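Local coordinates for uncharacterized protein VP1736 (Vibrio parahaemolyticus, PDB 3LXQ) that is of unknown function but belongs by sequence to the sulfatase family of the alkaline phosphatase clan, at residues F311-V316 with M380-N385; V395-G400 with R427-A432. One frame throughout, in Å; residues are numbered along the deposited sequence.

Interaction 1: residues F311-V316 with M380-N385; sequences FGANLV and MQYDKN
Tyr382 is the bump of this contact and the bend of loop 311-316 is the hollow that takes it. With CG anti to the backbone N (chi1 -179°), the ring extends from the strand into the loop, and its hydroxyl arrives among the backbone atoms of Phe311, Gly312 and Ala313. There Ala313 N donates to Tyr382 OH over 3.2 Å, nearly straight at 164°, while Val310 just upstream bonds the same hydroxyl through its carbonyl oxygen. The methyl of Ala313 lies against the phenol end, CB 3.7 Å from Tyr382 CZ. Farther back, Leu315 O approaches the ring obliquely, 3.5 Å from Tyr382 CD2.

Strands 377-382 and 385-390 form a beta hairpin, and Tyr382 to Asn385 is its type II' turn, closed by Tyr382 N to Asn385 O and Asn385 N to Tyr382 O. The two side chains that hydrogen-bond to the loop thus come from the first and last residues of the turn. Asn385 ND2 donates to Leu315 O at 3.0 Å and 175°; the oxygen lies in the amide plane, but the donor stands above the carbonyl plane.

Val316 packs alongside with its two branches: CG1, anti to its backbone N, meets Met380 CG (selenomethionine) at 3.5 Å, and CG2 rests 3.8 Å from Asn385 CB. Phe321 also packs on Val316, Met380 and Tyr382. At the turn, Asp383 OD2 sits 4.1 Å above one face of the Tyr382 ring, displaced from the ring centre, and OD1 of the same carboxylate forms a salt bridge with Arg132.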
ATOM      1  N   PHE A 311     -15.280  -9.004  10.133  1.00 48.64           N
ATOM      2  CA  PHE A 311     -16.002  -8.265  11.169  1.00 50.50           C
ATOM      3  C   PHE A 311     -16.077  -9.034  12.483  1.00 51.91           C
ATOM      4  O   PHE A 311     -16.161 -10.267  12.492  1.00 52.96           O
ATOM      5  CB  PHE A 311     -17.429  -7.934  10.697  1.00 53.68           C
ATOM      6  CG  PHE A 311     -17.469  -7.012   9.512  1.00 53.73           C
ATOM      7  CD1 PHE A 311     -17.449  -5.633   9.691  1.00 54.12           C
ATOM      8  CD2 PHE A 311     -17.511  -7.524   8.213  1.00 54.11           C
ATOM      9  CE1 PHE A 311     -17.471  -4.772   8.591  1.00 54.44           C
ATOM     10  CE2 PHE A 311     -17.527  -6.674   7.109  1.00 54.17           C
ATOM     11  CZ  PHE A 311     -17.508  -5.295   7.299  1.00 54.15           C
ATOM     12  N   GLY A 312     -16.051  -8.295  13.589  1.00 52.18           N
ATOM     13  CA  GLY A 312     -16.148  -8.883  14.926  1.00 54.40           C
ATOM     14  C   GLY A 312     -15.043  -9.884  15.208  1.00 53.47           C
ATOM     15  O   GLY A 312     -15.267 -10.907  15.860  1.00 55.85           O
ATOM     16  N   ALA A 313     -13.856  -9.602  14.681  1.00 50.41           N
ATOM     17  CA  ALA A 313     -12.667 -10.384  14.987  1.00 49.69           C
ATOM     18  C   ALA A 313     -12.108  -9.916  16.326  1.00 50.10           C
ATOM     19  O   ALA A 313     -12.327  -8.769  16.745  1.00 49.74           O
ATOM     20  CB  ALA A 313     -11.619 -10.224  13.885  1.00 46.88           C
ATOM     21  N   ASN A 314     -11.410 -10.812  17.012  1.00 51.06           N
ATOM     22  CA  ASN A 314     -10.780 -10.433  18.259  1.00 51.68           C
ATOM     23  C   ASN A 314      -9.348  -9.983  18.053  1.00 49.15           C
ATOM     24  O   ASN A 314      -8.627 -10.524  17.198  1.00 47.63           O
ATOM     25  CB  ASN A 314     -10.860 -11.545  19.296  1.00 55.01           C
ATOM     26  CG  ASN A 314     -11.219 -11.017  20.676  1.00 58.52           C
ATOM     27  OD1 ASN A 314     -11.143 -11.740  21.673  1.00 62.12           O
ATOM     28  ND2 ASN A 314     -11.624  -9.745  20.740  1.00 58.45           N
ATOM     29  N   LEU A 315      -8.965  -8.977  18.845  1.00 48.97           N
ATOM     30  CA  LEU A 315      -7.631  -8.371  18.842  1.00 46.72           C
ATOM     31  C   LEU A 315      -7.214  -7.928  17.432  1.00 43.52           C
ATOM     32  O   LEU A 315      -7.902  -7.096  16.828  1.00 42.17           O
ATOM     33  CB  LEU A 315      -6.604  -9.290  19.532  1.00 48.24           C
ATOM     34  CG  LEU A 315      -6.818  -9.472  21.050  1.00 50.92           C
ATOM     35  CD1 LEU A 315      -5.990 -10.630  21.593  1.00 52.55           C
ATOM     36  CD2 LEU A 315      -6.554  -8.180  21.829  1.00 50.55           C
ATOM     37  N   VAL A 316      -6.106  -8.457  16.914  1.00 42.02           N
ATOM     38  CA  VAL A 316      -5.726  -8.179  15.526  1.00 39.07           C
ATOM     39  C   VAL A 316      -5.612  -9.464  14.702  1.00 39.15           C
ATOM     40  O   VAL A 316      -4.702 -10.263  14.920  1.00 39.91           O
ATOM     41  CB  VAL A 316      -4.444  -7.320  15.419  1.00 37.98           C
ATOM     42  CG1 VAL A 316      -4.089  -7.068  13.945  1.00 34.78           C
ATOM     43  CG2 VAL A 316      -4.639  -5.996  16.130  1.00 39.12           C
HETATM   44  N   MSE A 380      -0.186  -3.247  12.084  1.00 28.71           N
HETATM   45  CA  MSE A 380      -1.544  -3.334  11.564  1.00 30.23           C
HETATM   46  C   MSE A 380      -2.620  -2.843  12.530  1.00 30.71           C
HETATM   47  O   MSE A 380      -2.567  -3.090  13.744  1.00 31.31           O
HETATM   48  CB  MSE A 380      -1.834  -4.700  10.916  1.00 31.39           C
HETATM   49  CG  MSE A 380      -1.600  -5.894  11.770  1.00 36.04           C
HETATM   50 SE   MSE A 380      -0.853  -7.447  10.815  1.00 42.10          SE
HETATM   51  CE  MSE A 380       0.579  -7.699  12.104  1.00 40.04           C
ATOM     52  N   GLN A 381      -3.555  -2.074  11.973  1.00 30.36           N
ATOM     53  CA  GLN A 381      -4.629  -1.464  12.741  1.00 31.02           C
ATOM     54  C   GLN A 381      -5.934  -2.099  12.347  1.00 31.64           C
ATOM     55  O   GLN A 381      -6.343  -2.009  11.188  1.00 31.23           O
ATOM     56  CB  GLN A 381      -4.705   0.034  12.463  1.00 30.98           C
ATOM     57  CG  GLN A 381      -5.633   0.797  13.391  1.00 32.22           C
ATOM     58  CD  GLN A 381      -4.945   1.240  14.678  1.00 33.74           C
ATOM     59  OE1 GLN A 381      -3.799   1.692  14.652  1.00 32.31           O
ATOM     60  NE2 GLN A 381      -5.653   1.129  15.810  1.00 33.72           N
ATOM     61  N   TYR A 382      -6.579  -2.744  13.317  1.00 32.76           N
ATOM     62  CA  TYR A 382      -7.899  -3.307  13.140  1.00 34.14           C
ATOM     63  C   TYR A 382      -8.880  -2.494  13.987  1.00 35.67           C
ATOM     64  O   TYR A 382      -9.053  -2.759  15.184  1.00 36.05           O
ATOM     65  CB  TYR A 382      -7.922  -4.798  13.523  1.00 34.86           C
ATOM     66  CG  TYR A 382      -9.274  -5.450  13.330  1.00 36.96           C
ATOM     67  CD1 TYR A 382      -9.749  -5.737  12.044  1.00 37.69           C
ATOM     68  CD2 TYR A 382     -10.082  -5.781  14.423  1.00 37.67           C
ATOM     69  CE1 TYR A 382     -10.981  -6.322  11.848  1.00 40.06           C
ATOM     70  CE2 TYR A 382     -11.326  -6.370  14.237  1.00 40.51           C
ATOM     71  CZ  TYR A 382     -11.766  -6.637  12.943  1.00 41.18           C
ATOM     72  OH  TYR A 382     -12.980  -7.220  12.718  1.00 42.78           O
ATOM     73  N   ASP A 383      -9.507  -1.494  13.361  1.00 36.12           N
ATOM     74  CA  ASP A 383     -10.371  -0.534  14.080  1.00 38.12           C
ATOM     75  C   ASP A 383      -9.599   0.179  15.210  1.00 37.39           C
ATOM     76  O   ASP A 383      -8.687   0.960  14.946  1.00 36.40           O
ATOM     77  CB  ASP A 383     -11.652  -1.228  14.603  1.00 39.32           C
ATOM     78  CG  ASP A 383     -12.536  -1.755  13.472  1.00 41.93           C
ATOM     79  OD1 ASP A 383     -12.516  -1.159  12.371  1.00 41.71           O
ATOM     80  OD2 ASP A 383     -13.264  -2.755  13.688  1.00 46.27           O
ATOM     81  N   LYS A 384      -9.955  -0.121  16.457  1.00 38.02           N
ATOM     82  CA  LYS A 384      -9.330   0.495  17.621  1.00 38.17           C
ATOM     83  C   LYS A 384      -8.085  -0.265  18.112  1.00 37.35           C
ATOM     84  O   LYS A 384      -7.384   0.201  19.016  1.00 37.84           O
ATOM     85  CB  LYS A 384     -10.361   0.632  18.760  1.00 40.21           C
ATOM     86  N   ASN A 385      -7.820  -1.433  17.530  1.00 36.22           N
ATOM     87  CA  ASN A 385      -6.674  -2.243  17.945  1.00 35.51           C
ATOM     88  C   ASN A 385      -5.457  -2.071  17.042  1.00 33.56           C
ATOM     89  O   ASN A 385      -5.588  -2.031  15.830  1.00 33.06           O
ATOM     90  CB  ASN A 385      -7.066  -3.710  18.024  1.00 36.04           C
ATOM     91  CG  ASN A 385      -8.175  -3.961  19.033  1.00 37.75           C
ATOM     92  OD1 ASN A 385      -8.444  -3.131  19.900  1.00 38.88           O
ATOM     93  ND2 ASN A 385      -8.823  -5.105  18.917  1.00 37.21           N
TER

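Interaction 2: residues V395-G400 with R427-A432; sequences VVLSPG and RAKANA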
ATOM      1  N   VAL A 395       2.654  -8.032  19.368  1.00 37.87           N
ATOM      2  CA  VAL A 395       2.058  -7.213  20.417  1.00 37.79           C
ATOM      3  C   VAL A 395       0.831  -6.500  19.891  1.00 36.95           C
ATOM      4  O   VAL A 395       0.881  -5.819  18.862  1.00 34.87           O
ATOM      5  CB  VAL A 395       3.038  -6.165  20.981  1.00 36.99           C
ATOM      6  CG1 VAL A 395       2.322  -5.235  21.967  1.00 37.19           C
ATOM      7  CG2 VAL A 395       4.237  -6.840  21.639  1.00 37.89           C
ATOM      8  N   VAL A 396      -0.266  -6.662  20.620  1.00 38.42           N
ATOM      9  CA  VAL A 396      -1.518  -5.999  20.305  1.00 38.70           C
ATOM     10  C   VAL A 396      -1.953  -5.065  21.439  1.00 39.49           C
ATOM     11  O   VAL A 396      -2.045  -5.474  22.597  1.00 40.49           O
ATOM     12  CB  VAL A 396      -2.624  -7.021  19.989  1.00 40.48           C
ATOM     13  CG1 VAL A 396      -3.957  -6.313  19.794  1.00 41.63           C
ATOM     14  CG2 VAL A 396      -2.252  -7.822  18.728  1.00 40.97           C
ATOM     15  N   LEU A 397      -2.223  -3.816  21.079  1.00 38.36           N
ATOM     16  CA  LEU A 397      -2.684  -2.790  22.007  1.00 39.90           C
ATOM     17  C   LEU A 397      -4.157  -2.489  21.733  1.00 41.32           C
ATOM     18  O   LEU A 397      -4.544  -2.229  20.591  1.00 39.19           O
ATOM     19  CB  LEU A 397      -1.869  -1.498  21.824  1.00 38.81           C
ATOM     20  CG  LEU A 397      -0.348  -1.618  21.802  1.00 37.84           C
ATOM     21  CD1 LEU A 397       0.255  -0.239  21.602  1.00 37.33           C
ATOM     22  CD2 LEU A 397       0.177  -2.266  23.095  1.00 42.12           C
ATOM     23  N   SER A 398      -4.971  -2.532  22.783  1.00 43.76           N
ATOM     24  CA  SER A 398      -6.388  -2.239  22.661  1.00 46.41           C
ATOM     25  C   SER A 398      -6.812  -1.127  23.641  1.00 49.21           C
ATOM     26  O   SER A 398      -6.050  -0.801  24.578  1.00 50.21           O
ATOM     27  CB  SER A 398      -7.207  -3.524  22.871  1.00 48.12           C
ATOM     28  OG  SER A 398      -6.589  -4.374  23.822  1.00 49.77           O
ATOM     29  N   PRO A 399      -8.028  -0.549  23.450  1.00 50.95           N
ATOM     30  CA  PRO A 399      -8.545   0.469  24.383  1.00 53.72           C
ATOM     31  C   PRO A 399      -8.549   0.036  25.850  1.00 56.19           C
ATOM     32  O   PRO A 399      -8.618  -1.161  26.157  1.00 56.76           O
ATOM     33  CB  PRO A 399      -9.978   0.696  23.893  1.00 56.15           C
ATOM     34  CG  PRO A 399      -9.914   0.385  22.430  1.00 53.04           C
ATOM     35  CD  PRO A 399      -8.961  -0.771  22.326  1.00 50.33           C
ATOM     36  N   GLY A 400      -8.484   1.020  26.745  1.00 57.59           N
ATOM     37  CA  GLY A 400      -8.402   0.763  28.176  1.00 59.35           C
ATOM     38  C   GLY A 400      -6.983   0.377  28.538  1.00 55.81           C
ATOM     39  O   GLY A 400      -6.752  -0.232  29.585  1.00 57.15           O
ATOM     40  N   ARG A 427       8.343  -0.480  22.014  1.00 41.73           N
ATOM     41  CA  ARG A 427       8.546  -0.263  20.584  1.00 39.35           C
ATOM     42  C   ARG A 427       7.196  -0.289  19.844  1.00 36.77           C
ATOM     43  O   ARG A 427       6.950   0.511  18.943  1.00 35.89           O
ATOM     44  CB  ARG A 427       9.500  -1.317  20.015  1.00 39.13           C
ATOM     45  CG  ARG A 427       9.650  -1.244  18.499  1.00 36.46           C
ATOM     46  CD  ARG A 427      10.565  -2.331  17.994  1.00 36.43           C
ATOM     47  NE  ARG A 427      10.084  -3.653  18.370  1.00 36.53           N
ATOM     48  CZ  ARG A 427      10.801  -4.768  18.278  1.00 37.79           C
ATOM     49  NH1 ARG A 427      12.039  -4.721  17.811  1.00 37.68           N
ATOM     50  NH2 ARG A 427      10.274  -5.931  18.655  1.00 39.11           N
ATOM     51  N   ALA A 428       6.329  -1.209  20.253  1.00 36.84           N
ATOM     52  CA  ALA A 428       4.985  -1.350  19.689  1.00 34.98           C
ATOM     53  C   ALA A 428       4.129  -0.129  20.024  1.00 35.06           C
ATOM     54  O   ALA A 428       3.513   0.469  19.137  1.00 33.29           O
ATOM     55  CB  ALA A 428       4.328  -2.625  20.217  1.00 35.49           C
ATOM     56  N   LYS A 429       4.100   0.224  21.310  1.00 37.46           N
ATOM     57  CA  LYS A 429       3.362   1.398  21.805  1.00 38.44           C
ATOM     58  C   LYS A 429       3.831   2.675  21.104  1.00 37.59           C
ATOM     59  O   LYS A 429       3.014   3.461  20.600  1.00 36.78           O
ATOM     60  CB  LYS A 429       3.471   1.507  23.344  1.00 41.53           C
ATOM     61  CG  LYS A 429       2.479   2.464  24.006  1.00 43.16           C
ATOM     62  CD  LYS A 429       2.543   2.375  25.539  1.00 48.72           C
ATOM     63  CE  LYS A 429       1.927   3.616  26.208  1.00 50.93           C
ATOM     64  NZ  LYS A 429       2.259   3.730  27.668  1.00 55.54           N
ATOM     65  N   ALA A 430       5.147   2.861  21.038  1.00 38.22           N
ATOM     66  CA  ALA A 430       5.730   4.032  20.381  1.00 37.46           C
ATOM     67  C   ALA A 430       5.252   4.166  18.923  1.00 34.89           C
ATOM     68  O   ALA A 430       4.880   5.258  18.476  1.00 34.78           O
ATOM     69  CB  ALA A 430       7.248   3.975  20.450  1.00 38.37           C
ATOM     70  N   ASN A 431       5.253   3.054  18.195  1.00 32.83           N
ATOM     71  CA  ASN A 431       4.778   3.042  16.815  1.00 31.33           C
ATOM     72  C   ASN A 431       3.247   3.184  16.673  1.00 30.93           C
ATOM     73  O   ASN A 431       2.767   3.792  15.718  1.00 30.65           O
ATOM     74  CB  ASN A 431       5.322   1.822  16.072  1.00 29.91           C
ATOM     75  CG  ASN A 431       6.776   2.003  15.657  1.00 31.63           C
ATOM     76  OD1 ASN A 431       7.087   2.773  14.738  1.00 32.70           O
ATOM     77  ND2 ASN A 431       7.671   1.294  16.324  1.00 31.93           N
ATOM     78  N   ALA A 432       2.501   2.645  17.640  1.00 31.53           N
ATOM     79  CA  ALA A 432       1.049   2.834  17.732  1.00 31.61           C
ATOM     80  C   ALA A 432       0.652   4.307  17.850  1.00 32.10           C
ATOM     81  O   ALA A 432      -0.394   4.713  17.348  1.00 32.28           O
ATOM     82  CB  ALA A 432       0.489   2.064  18.932  1.00 32.45           C
TER
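Leu397 reaches the helix with a single methyl, CD1, which settles against the backbone at Lys429 and beside the methyl of Ala432. The two approaches are equally close: CD1 is 3.5 Å from Lys429 CA and 3.5 Å from Ala432 CB. Its CG stands anti to the carbonyl carbon (chi1 -49°) and the chain continues extended (chi2 180°), which carries CD1 to the helix surface. Two residues earlier, Val395 points the same way and sets CG1 3.7 Å from Ala428 CB.

The closeness is consistent with the small side chains on this face of the helix. Ala428 and Ala432, one turn apart, present only methyl groups, and the axes of strand 395-398 and helix 427-432 approach to 8.9 Å at an angle of 50°. The contact is a beta-alpha packing in which the C-terminal helix 422-441 lies against one face of the five-stranded antiparallel sheet; Val396, alternating with its neighbours, points to the other face, toward Leu315 and Val316.

The looser part is the Lys429 side chain, not its backbone: CB is 4.1 Å from Leu397 CD1, the extended chain leads away, and NZ hydrogen-bonds Lys47 O. On the strand side, Pro399 and Gly400, both exposed, lie past the helix contact. Away from the sheet, Asn431 ND2 bonds Arg427 O at 2.8 Å, from the face opposite that used by Asn431 N, and also meets Ser60 OG of helix 50-61.

How the interactions relate
Both segments of interaction 1 precede those of interaction 2 in the sequence, and the two contact centres are about 12 Å apart. Both reach the five-stranded antiparallel sheet: 380-385 belongs to its first hairpin, 395-398 to its central strand. Their atoms also touch directly. Val316 CG2 lies 3.7 Å from Val396 CG1, and Asn385 OD1 is 3.2 Å from Ser398 CB. Val396 points away from the helix while Val395 and Leu397 point toward it, so the sheet has loop 311-316, contributed by the sulfatase-family region, on one face and helix 422-441 on the other.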